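Local coordinates for acyl-coenzyme A oxidase acox-1.1 (Caenorhabditis elegans, PDB 5K3H), which catalyses the FAD-dependent desaturation of acyl-CoA thioesters to (2E)-enoyl-CoA, passing electrons to oxygen, in the first step of peroxisomal beta-oxidation, at residues A32-G37 with D616-S621; E38-R43 with A95-H100; A200-H205 with F218-R223; P232-G237 with L253-Y258; G389-V394 with M438-Q443. All coordinates share one frame; numbering follows the deposited sequence.

Overall arrangement
The five contacts fall into three regions of an acyl-CoA oxidase subunit. Contacts 1 and 2, with centres about 9 Å apart, form one patch: helix 27-35 leads straight into helix 38-52, and Ala32 packs on Glu38 and Ala41. Contact 1 also ties the N-terminal helices to residues near the C-terminus. Contacts 3 and 4 belong to the beta domain, centres about 11 Å apart, joined where Val220 packs on Tyr258 and Leu222 on Ile234; Val201 and Leu253 approach the FAD-binding residues Tyr149 and Ala150. Contact 5 joins two helices of the C-alpha1 domain and includes the ATP-site residue Ser392; its centre is about 28 Å from those of contacts 1 and 3.

Contact 1. Residues A32-G37 with D616-S621; sequences AQIYGG and DSWEFS
The C-terminal end of helix 27-35 packs against the turn that follows helix 590-616, and Ile34 and Tyr35 make the junction with Trp618. Ile34 lays its CD1 methyl over the five-membered ring of the indole, a CH-pi contact with CD1 3.4 Å from the ring centroid and 14° off the normal. With CG1 anti to the carbonyl carbon (chi1 -69°), CD1 is sent to that ring and CG2 is left for the six-membered one, 3.9 Å from Trp618 CE3. CG2 also lies over the centre of the Tyr35 ring, on one face. The phenol then reaches past Ile34 to the turn: Tyr35 OH donates to Trp618 O at 2.7 Å, arriving in the carbonyl plane on a lone pair with a C=O...O angle of 132°. Phe620 CE1 stands 3.5 Å from the same hydroxyl. Ser617 OG bonds back to Ser613 O in the last turn of helix 590-616, and Ser617 CB faces Ile34 CD1. Trp618 also packs on Ile304 and Ser307 of helix 300-319. Gly36, with positive phi, ends the helix in a Schellman motif, while Asp616 to Glu619 form a type I turn: two helix exits meet here, joined by apolar packing and one phenol-to-carbonyl bond.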
# COMPACT_ATOMS: atom_id res chain seq x y z
N ALA B 32 12.82 15.74 -23.60
CA ALA B 32 13.07 15.06 -24.87
C ALA B 32 13.80 13.73 -24.65
O ALA B 32 13.53 12.73 -25.34
CB ALA B 32 13.88 15.96 -25.80
N GLN B 33 14.73 13.70 -23.70
CA GLN B 33 15.36 12.43 -23.32
C GLN B 33 14.33 11.42 -22.80
O GLN B 33 14.33 10.26 -23.23
CB GLN B 33 16.44 12.71 -22.27
CG GLN B 33 17.49 11.66 -22.16
CD GLN B 33 18.13 11.28 -23.47
OE1 GLN B 33 18.14 10.11 -23.82
NE2 GLN B 33 18.68 12.24 -24.18
N ILE B 34 13.43 11.85 -21.91
CA ILE B 34 12.44 10.95 -21.31
C ILE B 34 11.49 10.39 -22.35
O ILE B 34 11.11 9.22 -22.30
CB ILE B 34 11.66 11.67 -20.18
CG1 ILE B 34 12.54 11.97 -18.96
CG2 ILE B 34 10.42 10.88 -19.77
CD1 ILE B 34 11.89 12.90 -17.99
N TYR B 35 11.02 11.22 -23.28
CA TYR B 35 9.94 10.80 -24.16
C TYR B 35 10.43 10.41 -25.55
O TYR B 35 9.61 10.18 -26.45
CB TYR B 35 8.87 11.91 -24.25
CG TYR B 35 8.12 12.11 -22.95
CD1 TYR B 35 7.30 11.11 -22.43
CD2 TYR B 35 8.28 13.29 -22.21
CE1 TYR B 35 6.63 11.27 -21.22
CE2 TYR B 35 7.59 13.47 -20.99
CZ TYR B 35 6.77 12.44 -20.51
OH TYR B 35 6.10 12.59 -19.33
N GLY B 36 11.74 10.31 -25.74
CA GLY B 36 12.28 9.80 -26.99
C GLY B 36 12.39 10.78 -28.14
O GLY B 36 12.22 10.39 -29.30
N GLY B 37 12.67 12.04 -27.86
CA GLY B 37 12.95 13.01 -28.91
C GLY B 37 12.35 14.37 -28.62
O GLY B 37 11.35 14.50 -27.91
N ASP B 616 10.13 17.77 -12.66
CA ASP B 616 9.50 18.70 -13.59
C ASP B 616 9.72 18.29 -15.04
O ASP B 616 8.90 18.63 -15.90
CB ASP B 616 10.04 20.12 -13.44
CG ASP B 616 9.52 20.83 -12.22
OD1 ASP B 616 8.42 20.49 -11.72
OD2 ASP B 616 10.21 21.80 -11.81
N SER B 617 10.84 17.64 -15.34
CA SER B 617 11.15 17.29 -16.72
C SER B 617 10.14 16.31 -17.32
O SER B 617 10.12 16.15 -18.54
CB SER B 617 12.56 16.73 -16.83
OG SER B 617 13.53 17.72 -16.48
N TRP B 618 9.36 15.62 -16.49
CA TRP B 618 8.29 14.78 -17.05
C TRP B 618 7.11 15.61 -17.55
O TRP B 618 6.25 15.06 -18.25
CB TRP B 618 7.84 13.79 -16.00
CG TRP B 618 8.88 12.81 -15.72
CD1 TRP B 618 10.05 13.03 -15.06
CD2 TRP B 618 8.87 11.43 -16.07
NE1 TRP B 618 10.78 11.88 -14.99
CE2 TRP B 618 10.07 10.87 -15.60
CE3 TRP B 618 7.96 10.61 -16.72
CZ2 TRP B 618 10.39 9.53 -15.77
CZ3 TRP B 618 8.27 9.26 -16.89
CH2 TRP B 618 9.48 8.74 -16.41
N GLU B 619 7.05 16.88 -17.16
CA GLU B 619 6.13 17.88 -17.67
C GLU B 619 4.68 17.40 -17.61
O GLU B 619 4.01 17.22 -18.63
CB GLU B 619 6.57 18.30 -19.07
CG GLU B 619 7.90 19.02 -19.00
CD GLU B 619 8.31 19.61 -20.29
OE1 GLU B 619 8.00 19.00 -21.35
OE2 GLU B 619 8.92 20.69 -20.27
N PHE B 620 4.21 17.21 -16.37
CA PHE B 620 2.80 16.93 -16.08
C PHE B 620 2.10 18.22 -15.67
O PHE B 620 2.47 18.85 -14.67
CB PHE B 620 2.67 15.91 -14.96
CG PHE B 620 3.37 14.63 -15.22
CD1 PHE B 620 3.18 13.94 -16.41
CD2 PHE B 620 4.20 14.08 -14.26
CE1 PHE B 620 3.82 12.75 -16.65
CE2 PHE B 620 4.85 12.89 -14.51
CZ PHE B 620 4.66 12.23 -15.71
N SER B 621 1.06 18.59 -16.43
CA SER B 621 0.23 19.71 -16.03
C SER B 621 -0.61 19.34 -14.81
O SER B 621 -0.79 18.16 -14.48
CB SER B 621 -0.67 20.12 -17.19
OG SER B 621 -1.66 19.13 -17.43

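Contact 2. Residues E38-R43 with A95-H100; sequences EMRARR and AGELYH
Glu97, Arg43 and Arg40 carry most of this contact between helix 38-52 and the start of helix 97-105. Arg43 grips the Glu97 carboxylate side-on with two nitrogens, one to each oxygen. NE gives the shorter bond, 2.9 Å to Glu97 OE2 with an N-H...O angle of 161°; NH2 reaches Glu97 OE1 at 3.3 Å. Both oxygens lie close to the guanidinium plane, yet the carboxylate is turned 58° from it, and the nitrogens approach from above the carboxylate plane. Bends at chi2 and chi3 (-67° for the first) fold the arginine chain so that its CG also rests against Glu97 OE2, 3.5 Å away. Arg43 bonds further to Glu46 and to Ile89 O, and Glu97 OE1 accepts from Asp91 N, so the pair belongs to a wider polar network. A methionine in place of Arg43 would probably leave Glu97 without its charged partner and Glu46 without this salt bridge. Arg40 swings NH2 to the turn before the helix, 3.9 Å from Gly96 CA, and its salt bridge is to Asp94, which also accepts from Glu97 N. Gly96 is the N-cap residue, and a side chain there would run into Arg40 NH2. Ile47, further along helix 38-52, packs on Glu97 and His100, while on another side of that helix Ala41 rests on Ala31 of helix 27-35.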
# COMPACT_ATOMS: atom_id res chain seq x y z
N GLU B 38 12.99 15.41 -29.16
CA GLU B 38 12.51 16.77 -28.91
C GLU B 38 11.09 16.98 -29.45
O GLU B 38 10.30 17.71 -28.84
CB GLU B 38 13.50 17.78 -29.49
CG GLU B 38 12.87 18.98 -30.17
CD GLU B 38 12.36 20.04 -29.19
OE1 GLU B 38 12.69 19.94 -27.98
OE2 GLU B 38 11.64 20.97 -29.63
N MET B 39 10.74 16.33 -30.56
CA MET B 39 9.41 16.55 -31.09
C MET B 39 8.36 15.85 -30.23
O MET B 39 7.28 16.41 -29.98
CB MET B 39 9.32 16.07 -32.55
CG MET B 39 8.27 16.79 -33.39
SD MET B 39 8.59 18.59 -33.49
CE MET B 39 7.06 19.13 -34.27
N ARG B 40 8.66 14.64 -29.75
CA ARG B 40 7.66 13.93 -28.96
C ARG B 40 7.38 14.70 -27.68
O ARG B 40 6.23 14.77 -27.23
CB ARG B 40 8.11 12.51 -28.63
CG ARG B 40 8.50 11.67 -29.82
CD ARG B 40 8.04 10.22 -29.70
NE ARG B 40 6.66 10.10 -30.17
CZ ARG B 40 5.56 10.16 -29.43
NH1 ARG B 40 5.63 10.35 -28.11
NH2 ARG B 40 4.37 10.05 -30.03
N ALA B 41 8.43 15.28 -27.08
CA ALA B 41 8.24 16.07 -25.87
C ALA B 41 7.46 17.35 -26.15
O ALA B 41 6.50 17.66 -25.44
CB ALA B 41 9.61 16.40 -25.25
N ARG B 42 7.85 18.09 -27.18
CA ARG B 42 7.16 19.34 -27.51
C ARG B 42 5.69 19.09 -27.84
O ARG B 42 4.82 19.90 -27.50
CB ARG B 42 7.85 20.06 -28.66
CG ARG B 42 7.28 21.44 -28.87
CD ARG B 42 7.60 22.03 -30.21
NE ARG B 42 8.99 21.80 -30.58
CZ ARG B 42 9.42 21.73 -31.84
NH1 ARG B 42 8.56 21.88 -32.85
NH2 ARG B 42 10.70 21.53 -32.09
N ARG B 43 5.39 18.00 -28.54
CA ARG B 43 4.00 17.75 -28.88
C ARG B 43 3.14 17.59 -27.63
O ARG B 43 1.97 17.99 -27.62
CB ARG B 43 3.88 16.53 -29.81
CG ARG B 43 4.28 16.81 -31.27
CD ARG B 43 3.28 17.76 -31.92
NE ARG B 43 1.92 17.24 -31.89
CZ ARG B 43 0.85 17.98 -31.57
NH1 ARG B 43 1.01 19.25 -31.25
NH2 ARG B 43 -0.37 17.45 -31.57
N ALA B 95 -0.05 6.65 -31.46
CA ALA B 95 0.03 6.23 -30.08
C ALA B 95 1.15 7.02 -29.43
O ALA B 95 2.24 7.18 -29.99
CB ALA B 95 0.29 4.72 -30.01
N GLY B 96 0.89 7.55 -28.25
CA GLY B 96 1.85 8.42 -27.61
C GLY B 96 1.19 9.77 -27.50
O GLY B 96 1.01 10.29 -26.39
N GLU B 97 0.73 10.32 -28.64
CA GLU B 97 -0.09 11.52 -28.56
C GLU B 97 -1.46 11.19 -27.97
O GLU B 97 -2.04 12.00 -27.24
CB GLU B 97 -0.24 12.19 -29.93
CG GLU B 97 1.06 12.69 -30.57
CD GLU B 97 0.87 13.82 -31.60
OE1 GLU B 97 -0.28 14.19 -31.94
OE2 GLU B 97 1.90 14.33 -32.09
N LEU B 98 -2.00 10.01 -28.30
CA LEU B 98 -3.27 9.58 -27.73
C LEU B 98 -3.10 9.15 -26.28
O LEU B 98 -3.94 9.43 -25.43
CB LEU B 98 -3.85 8.44 -28.58
CG LEU B 98 -5.20 7.81 -28.23
CD1 LEU B 98 -6.33 8.82 -28.39
CD2 LEU B 98 -5.47 6.61 -29.12
N TYR B 99 -1.98 8.49 -25.97
CA TYR B 99 -1.70 8.11 -24.59
C TYR B 99 -1.65 9.36 -23.70
O TYR B 99 -2.28 9.41 -22.64
CB TYR B 99 -0.39 7.34 -24.54
CG TYR B 99 -0.04 6.77 -23.20
CD1 TYR B 99 -0.83 5.79 -22.62
CD2 TYR B 99 1.08 7.22 -22.50
CE1 TYR B 99 -0.52 5.26 -21.40
CE2 TYR B 99 1.40 6.69 -21.27
CZ TYR B 99 0.59 5.71 -20.72
OH TYR B 99 0.87 5.17 -19.47
N HIS B 100 -0.93 10.39 -24.15
CA HIS B 100 -0.90 11.66 -23.42
C HIS B 100 -2.28 12.32 -23.35
O HIS B 100 -2.73 12.72 -22.27
CB HIS B 100 0.13 12.59 -24.06
CG HIS B 100 0.19 13.96 -23.45
ND1 HIS B 100 0.51 14.17 -22.13
CD2 HIS B 100 0.04 15.19 -24.01
CE1 HIS B 100 0.52 15.47 -21.88
NE2 HIS B 100 0.22 16.11 -23.01

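Contact 3. Residues A200-H205 with F218-R223; sequences AVVVAH and FMVPLR
Strands 199-208 and 211-221 run antiparallel as a beta hairpin; the axes of the two short strand segments approach to 4.8 Å, with 124° between their directions, a strong twist. Ala200 with Val220 and Val202 with Phe218 are hydrogen-bonded pairs; Val202 N to Phe218 O, at 2.9 Å, is nearly straight. Between them Val201 and Met219 form a non-hydrogen-bonded pair, and Val201 CA adds a CA-H...O contact to Phe218 O at 3.3 Å. On the face shared by Ala200, Val202, Phe218 and Val220, Val202 CG2 meets Val220 CG2 at 3.6 Å, and Leu222 CD1 closes on Ala200 CB at 3.8 Å. The Phe218 ring turns its edge to the carbonyl oxygens of Val202 and Ala204. Across the sheet, Met219 is bent at chi2 and chi3 and brings CE to Val201 CG2; Phe120 of helix 114-127 packs on both residues. Backbone bonds set the register while the side chains meeting across it are apolar on both faces, giving a buried hairpin whose Val201 backs onto the FAD-binding Tyr149.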
# COMPACT_ATOMS: atom_id res chain seq x y z
N ALA B 200 -17.10 -8.94 -27.27
CA ALA B 200 -15.85 -9.33 -26.62
C ALA B 200 -15.15 -10.40 -27.45
O ALA B 200 -15.78 -11.23 -28.09
CB ALA B 200 -16.09 -9.87 -25.21
N VAL B 201 -13.82 -10.38 -27.42
CA VAL B 201 -13.06 -11.54 -27.85
C VAL B 201 -12.95 -12.45 -26.63
O VAL B 201 -12.39 -12.06 -25.60
CB VAL B 201 -11.68 -11.15 -28.40
CG1 VAL B 201 -10.87 -12.40 -28.74
CG2 VAL B 201 -11.80 -10.22 -29.62
N VAL B 202 -13.46 -13.67 -26.73
CA VAL B 202 -13.62 -14.57 -25.59
C VAL B 202 -12.71 -15.77 -25.78
O VAL B 202 -12.62 -16.33 -26.88
CB VAL B 202 -15.09 -15.00 -25.44
CG1 VAL B 202 -15.25 -16.05 -24.34
CG2 VAL B 202 -15.95 -13.78 -25.16
N VAL B 203 -11.99 -16.14 -24.71
CA VAL B 203 -11.11 -17.30 -24.73
C VAL B 203 -11.86 -18.49 -24.13
O VAL B 203 -12.47 -18.37 -23.06
CB VAL B 203 -9.80 -17.02 -23.99
CG1 VAL B 203 -8.89 -18.22 -24.08
CG2 VAL B 203 -9.11 -15.81 -24.60
N ALA B 204 -11.81 -19.62 -24.82
CA ALA B 204 -12.56 -20.81 -24.44
C ALA B 204 -11.86 -22.03 -25.02
O ALA B 204 -11.20 -21.95 -26.06
CB ALA B 204 -14.01 -20.74 -24.94
N HIS B 205 -12.03 -23.17 -24.35
CA HIS B 205 -11.49 -24.43 -24.84
C HIS B 205 -12.33 -24.97 -25.99
O HIS B 205 -13.54 -25.16 -25.84
CB HIS B 205 -11.44 -25.45 -23.71
CG HIS B 205 -10.28 -25.27 -22.79
ND1 HIS B 205 -9.89 -26.23 -21.89
CD2 HIS B 205 -9.40 -24.24 -22.65
CE1 HIS B 205 -8.83 -25.81 -21.23
NE2 HIS B 205 -8.51 -24.61 -21.68
N PHE B 218 -12.64 -16.20 -29.89
CA PHE B 218 -13.86 -16.10 -30.67
C PHE B 218 -14.41 -14.69 -30.54
O PHE B 218 -14.44 -14.11 -29.45
CB PHE B 218 -14.94 -17.10 -30.23
CG PHE B 218 -14.49 -18.54 -30.23
CD1 PHE B 218 -14.73 -19.35 -31.33
CD2 PHE B 218 -13.74 -19.06 -29.19
CE1 PHE B 218 -14.30 -20.66 -31.37
CE2 PHE B 218 -13.32 -20.38 -29.21
CZ PHE B 218 -13.59 -21.17 -30.30
N MET B 219 -14.89 -14.15 -31.66
CA MET B 219 -15.65 -12.91 -31.60
C MET B 219 -17.05 -13.25 -31.11
O MET B 219 -17.68 -14.16 -31.64
CB MET B 219 -15.69 -12.23 -32.98
CG MET B 219 -16.50 -10.95 -33.01
SD MET B 219 -15.87 -9.68 -31.86
CE MET B 219 -14.45 -9.15 -32.79
N VAL B 220 -17.51 -12.57 -30.06
CA VAL B 220 -18.76 -12.89 -29.40
C VAL B 220 -19.61 -11.64 -29.22
O VAL B 220 -19.18 -10.70 -28.54
CB VAL B 220 -18.55 -13.58 -28.05
CG1 VAL B 220 -19.90 -13.98 -27.44
CG2 VAL B 220 -17.67 -14.80 -28.19
N PRO B 221 -20.79 -11.55 -29.84
CA PRO B 221 -21.73 -10.47 -29.49
C PRO B 221 -22.35 -10.74 -28.14
O PRO B 221 -22.77 -11.86 -27.84
CB PRO B 221 -22.78 -10.51 -30.60
CG PRO B 221 -22.67 -11.84 -31.20
CD PRO B 221 -21.28 -12.37 -30.97
N LEU B 222 -22.41 -9.68 -27.33
CA LEU B 222 -22.89 -9.77 -25.95
C LEU B 222 -24.23 -9.09 -25.73
O LEU B 222 -25.04 -9.60 -24.97
CB LEU B 222 -21.87 -9.12 -25.00
CG LEU B 222 -20.43 -9.57 -25.14
CD1 LEU B 222 -19.55 -8.68 -24.25
CD2 LEU B 222 -20.33 -11.04 -24.80
N ARG B 223 -24.44 -7.94 -26.35
CA ARG B 223 -25.64 -7.14 -26.17
C ARG B 223 -26.15 -6.69 -27.53
O ARG B 223 -25.38 -6.55 -28.49
CB ARG B 223 -25.39 -5.91 -25.29
CG ARG B 223 -25.02 -6.23 -23.86
CD ARG B 223 -24.49 -4.99 -23.15
NE ARG B 223 -24.16 -5.23 -21.74
CZ ARG B 223 -24.98 -5.03 -20.72
NH1 ARG B 223 -26.20 -4.55 -20.94
NH2 ARG B 223 -24.58 -5.29 -19.48

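Contact 4. Residues P232-G237 with L253-Y258; sequences PGITIG and LGFNNY
Strands 234-238 and 251-255 pair antiparallel in a small sheet of the beta domain, and Ile234 fits into the angle between Phe255 and Tyr258. Its CD1 stands over the centre of the Tyr258 ring, 3.5 Å from the centroid and 8° off the normal, a CH-pi contact, and the same methyl lies 3.5 Å from Phe255 CD1. With CG1 anti to the carbonyl carbon (chi1 -64°), the longer branch is sent to the two aromatics, while CG2 goes to Leu253 CD1 at 3.9 Å. Pro232 O lies in the plane of the tyrosine at its edge, 3.1 Å from Tyr258 CD1. The backbone is joined by Thr235 N to Gly254 O, the return bond Gly254 N to Thr235 O at 2.7 Å, and Asn256 N to Gly233 O at 2.9 Å. Gly233 has positive phi, and a CB there would be tight against Asn256 O. Further along, Asn257 and Tyr258 form a G1 beta bulge, both facing Leu178 of the neighbouring strand 175-179. Val220 packs on Phe255 and Tyr258 from strand 211-221. Between these segments all hydrogen bonds run main chain to main chain, and the side chains cohere through Ile234 against the aromatic rings and Leu253.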
# COMPACT_ATOMS: atom_id res chain seq x y z
N PRO B 232 -29.87 -13.36 -25.74
CA PRO B 232 -30.34 -14.57 -25.05
C PRO B 232 -29.21 -15.55 -24.78
O PRO B 232 -28.37 -15.83 -25.64
CB PRO B 232 -31.39 -15.15 -26.02
CG PRO B 232 -31.85 -13.99 -26.79
CD PRO B 232 -30.65 -13.12 -26.98
N GLY B 233 -29.19 -16.08 -23.56
CA GLY B 233 -28.15 -16.99 -23.14
C GLY B 233 -26.94 -16.31 -22.55
O GLY B 233 -25.97 -17.01 -22.21
N ILE B 234 -26.96 -14.98 -22.44
CA ILE B 234 -25.84 -14.19 -21.94
C ILE B 234 -26.17 -13.70 -20.54
O ILE B 234 -27.11 -12.91 -20.36
CB ILE B 234 -25.53 -13.01 -22.86
CG1 ILE B 234 -25.08 -13.54 -24.22
CG2 ILE B 234 -24.53 -12.07 -22.22
CD1 ILE B 234 -23.76 -14.25 -24.21
N THR B 235 -25.35 -14.10 -19.56
CA THR B 235 -25.35 -13.56 -18.20
C THR B 235 -24.13 -12.65 -18.07
O THR B 235 -22.99 -13.11 -18.23
CB THR B 235 -25.27 -14.67 -17.15
OG1 THR B 235 -26.37 -15.58 -17.34
CG2 THR B 235 -25.36 -14.07 -15.76
N ILE B 236 -24.36 -11.39 -17.77
CA ILE B 236 -23.34 -10.36 -17.87
C ILE B 236 -23.65 -9.31 -16.84
O ILE B 236 -24.82 -9.08 -16.51
CB ILE B 236 -23.28 -9.78 -19.30
CG1 ILE B 236 -22.05 -8.89 -19.50
CG2 ILE B 236 -24.60 -9.05 -19.67
CD1 ILE B 236 -21.72 -8.70 -20.96
N GLY B 237 -22.62 -8.72 -16.25
CA GLY B 237 -22.85 -7.69 -15.26
C GLY B 237 -21.54 -7.24 -14.66
O GLY B 237 -20.47 -7.79 -14.97
N LEU B 253 -19.33 -12.87 -16.97
CA LEU B 253 -19.96 -13.30 -18.20
C LEU B 253 -20.14 -14.81 -18.20
O LEU B 253 -19.16 -15.55 -18.06
CB LEU B 253 -19.13 -12.90 -19.42
CG LEU B 253 -19.51 -13.43 -20.81
CD1 LEU B 253 -20.90 -12.96 -21.25
CD2 LEU B 253 -18.45 -13.02 -21.83
N GLY B 254 -21.39 -15.24 -18.41
CA GLY B 254 -21.69 -16.65 -18.55
C GLY B 254 -22.52 -16.91 -19.78
O GLY B 254 -23.30 -16.07 -20.22
N PHE B 255 -22.32 -18.09 -20.37
CA PHE B 255 -23.03 -18.52 -21.57
C PHE B 255 -23.88 -19.74 -21.23
O PHE B 255 -23.39 -20.68 -20.58
CB PHE B 255 -22.07 -18.90 -22.68
CG PHE B 255 -21.06 -17.84 -22.99
CD1 PHE B 255 -21.39 -16.76 -23.80
CD2 PHE B 255 -19.77 -17.94 -22.47
CE1 PHE B 255 -20.47 -15.78 -24.09
CE2 PHE B 255 -18.82 -16.96 -22.76
CZ PHE B 255 -19.17 -15.88 -23.57
N ASN B 256 -25.12 -19.74 -21.70
CA ASN B 256 -26.01 -20.91 -21.63
C ASN B 256 -26.20 -21.43 -23.05
O ASN B 256 -27.12 -21.03 -23.76
CB ASN B 256 -27.35 -20.55 -20.98
CG ASN B 256 -28.24 -21.77 -20.75
OD1 ASN B 256 -27.79 -22.92 -20.83
ND2 ASN B 256 -29.52 -21.51 -20.40
N ASN B 257 -25.30 -22.33 -23.47
CA ASN B 257 -25.30 -22.93 -24.80
C ASN B 257 -25.53 -21.86 -25.89
O ASN B 257 -26.48 -21.91 -26.67
CB ASN B 257 -26.33 -24.06 -24.89
CG ASN B 257 -25.91 -25.29 -24.06
OD1 ASN B 257 -24.81 -25.84 -24.24
ND2 ASN B 257 -26.79 -25.72 -23.13
N TYR B 258 -24.62 -20.87 -25.90
CA TYR B 258 -24.74 -19.67 -26.73
C TYR B 258 -24.06 -19.89 -28.08
O TYR B 258 -22.85 -20.13 -28.13
CB TYR B 258 -24.11 -18.48 -26.01
CG TYR B 258 -24.27 -17.13 -26.66
CD1 TYR B 258 -25.45 -16.41 -26.58
CD2 TYR B 258 -23.20 -16.56 -27.35
CE1 TYR B 258 -25.58 -15.16 -27.17
CE2 TYR B 258 -23.30 -15.32 -27.94
CZ TYR B 258 -24.49 -14.62 -27.85
OH TYR B 258 -24.58 -13.38 -28.45

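Contact 5. Residues G389-V394 with M438-Q443; sequences GLKSVV and MVMLLQ
Leu441 of helix 437-456 reaches across to Ser392 of helix 382-408, a residue of the ATP site. Its CB leads to CG, held anti to the carbonyl carbon at chi1 -74°, and CG lies 3.4 Å from Ser392 OG. From that branch point CD1 comes to within 3.6 Å of the same hydroxyl oxygen, while CD2 spreads over Ser392 CB at 4.0 Å and on to Gly389 CA at 4.2 Å and Val393 CG2 at 4.4 Å. Gly389 has no side chain, and here the backbones come closest, 5.2 Å between the CA atoms of Gly389 and Leu441. The serine oxygen is anti to its backbone nitrogen (chi1 176°), which directs it at the leucine; these are van der Waals contacts. An alanine in place of Leu441 is likely to open a gap beside Ser392 and Val393 and leave the serine side chain less firmly placed. On the flank, Met440 crosses Lys391 at about a right angle, its SD 3.7 Å from Lys391 CB, while the rest of the lysine runs off. The axes of the two helix segments approach to 8.3 Å at a crossing angle of -134°. Leu441 also packs on Asn532 and Arg536 of helix 520-553, whose Ser535 bonds to Leu441 O; Arg536 and Ser535 belong to the ATP site too. Helix 338-367 lies beside Leu390 and Val394, on the other side of helix 382-408.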
# COMPACT_ATOMS: atom_id res chain seq x y z
N GLY B 389 9.73 -11.19 -15.84
CA GLY B 389 10.32 -10.63 -14.64
C GLY B 389 10.13 -9.13 -14.56
O GLY B 389 9.82 -8.60 -13.49
N LEU B 390 10.27 -8.43 -15.69
CA LEU B 390 10.16 -6.98 -15.66
C LEU B 390 8.81 -6.55 -15.11
O LEU B 390 8.75 -5.73 -14.17
CB LEU B 390 10.37 -6.40 -17.05
CG LEU B 390 11.80 -6.21 -17.50
CD1 LEU B 390 11.79 -5.85 -18.97
CD2 LEU B 390 12.46 -5.12 -16.67
N LYS B 391 7.72 -7.08 -15.66
CA LYS B 391 6.39 -6.74 -15.15
C LYS B 391 6.30 -6.94 -13.63
O LYS B 391 5.81 -6.07 -12.91
CB LYS B 391 5.32 -7.57 -15.85
CG LYS B 391 4.90 -7.04 -17.20
CD LYS B 391 3.92 -8.04 -17.84
CE LYS B 391 3.82 -7.86 -19.36
NZ LYS B 391 4.30 -9.08 -20.10
N SER B 392 6.78 -8.08 -13.14
CA SER B 392 6.67 -8.36 -11.71
C SER B 392 7.48 -7.38 -10.87
O SER B 392 6.98 -6.81 -9.90
CB SER B 392 7.09 -9.80 -11.43
OG SER B 392 7.08 -10.07 -10.04
N VAL B 393 8.76 -7.18 -11.23
CA VAL B 393 9.65 -6.36 -10.41
C VAL B 393 9.29 -4.88 -10.53
O VAL B 393 9.30 -4.13 -9.54
CB VAL B 393 11.12 -6.62 -10.78
CG1 VAL B 393 12.06 -5.60 -10.11
CG2 VAL B 393 11.51 -8.03 -10.43
N VAL B 394 9.02 -4.41 -11.75
CA VAL B 394 8.70 -3.00 -11.92
C VAL B 394 7.41 -2.65 -11.18
O VAL B 394 7.30 -1.59 -10.55
CB VAL B 394 8.61 -2.65 -13.42
CG1 VAL B 394 8.02 -1.26 -13.61
CG2 VAL B 394 9.98 -2.80 -14.11
N MET B 438 3.70 -14.08 -8.98
CA MET B 438 4.48 -15.28 -8.70
C MET B 438 4.63 -16.17 -9.93
O MET B 438 5.67 -16.85 -10.07
CB MET B 438 3.85 -16.05 -7.55
CG MET B 438 4.80 -16.25 -6.38
SD MET B 438 5.61 -14.77 -5.71
CE MET B 438 5.09 -14.80 -3.99
N VAL B 439 3.63 -16.24 -10.81
CA VAL B 439 3.83 -17.08 -12.00
C VAL B 439 4.73 -16.37 -13.02
O VAL B 439 5.44 -17.04 -13.78
CB VAL B 439 2.50 -17.56 -12.62
CG1 VAL B 439 1.67 -18.30 -11.55
CG2 VAL B 439 1.73 -16.44 -13.32
N MET B 440 4.71 -15.03 -13.07
CA MET B 440 5.63 -14.35 -13.97
C MET B 440 7.08 -14.60 -13.56
O MET B 440 7.94 -14.86 -14.42
CB MET B 440 5.34 -12.85 -14.05
CG MET B 440 4.01 -12.48 -14.66
SD MET B 440 3.74 -10.69 -14.71
CE MET B 440 3.09 -10.25 -13.09
N LEU B 441 7.37 -14.56 -12.25
CA LEU B 441 8.75 -14.77 -11.83
C LEU B 441 9.18 -16.21 -12.01
O LEU B 441 10.32 -16.47 -12.43
CB LEU B 441 8.97 -14.37 -10.37
CG LEU B 441 9.01 -12.89 -10.07
CD1 LEU B 441 9.03 -12.72 -8.57
CD2 LEU B 441 10.19 -12.21 -10.75
N LEU B 442 8.30 -17.17 -11.73
CA LEU B 442 8.69 -18.57 -11.88
C LEU B 442 8.77 -18.98 -13.36
O LEU B 442 9.49 -19.92 -13.69
CB LEU B 442 7.74 -19.43 -11.03
CG LEU B 442 8.00 -19.46 -9.50
CD1 LEU B 442 6.91 -20.17 -8.72
CD2 LEU B 442 9.31 -20.14 -9.17
N GLN B 443 8.10 -18.25 -14.26
CA GLN B 443 8.35 -18.45 -15.69
C GLN B 443 9.77 -18.02 -16.08
O GLN B 443 10.43 -18.70 -16.87
CB GLN B 443 7.32 -17.66 -16.48
CG GLN B 443 7.54 -17.66 -17.97
CD GLN B 443 6.33 -17.11 -18.67
OE1 GLN B 443 6.44 -16.34 -19.63
NE2 GLN B 443 5.15 -17.47 -18.16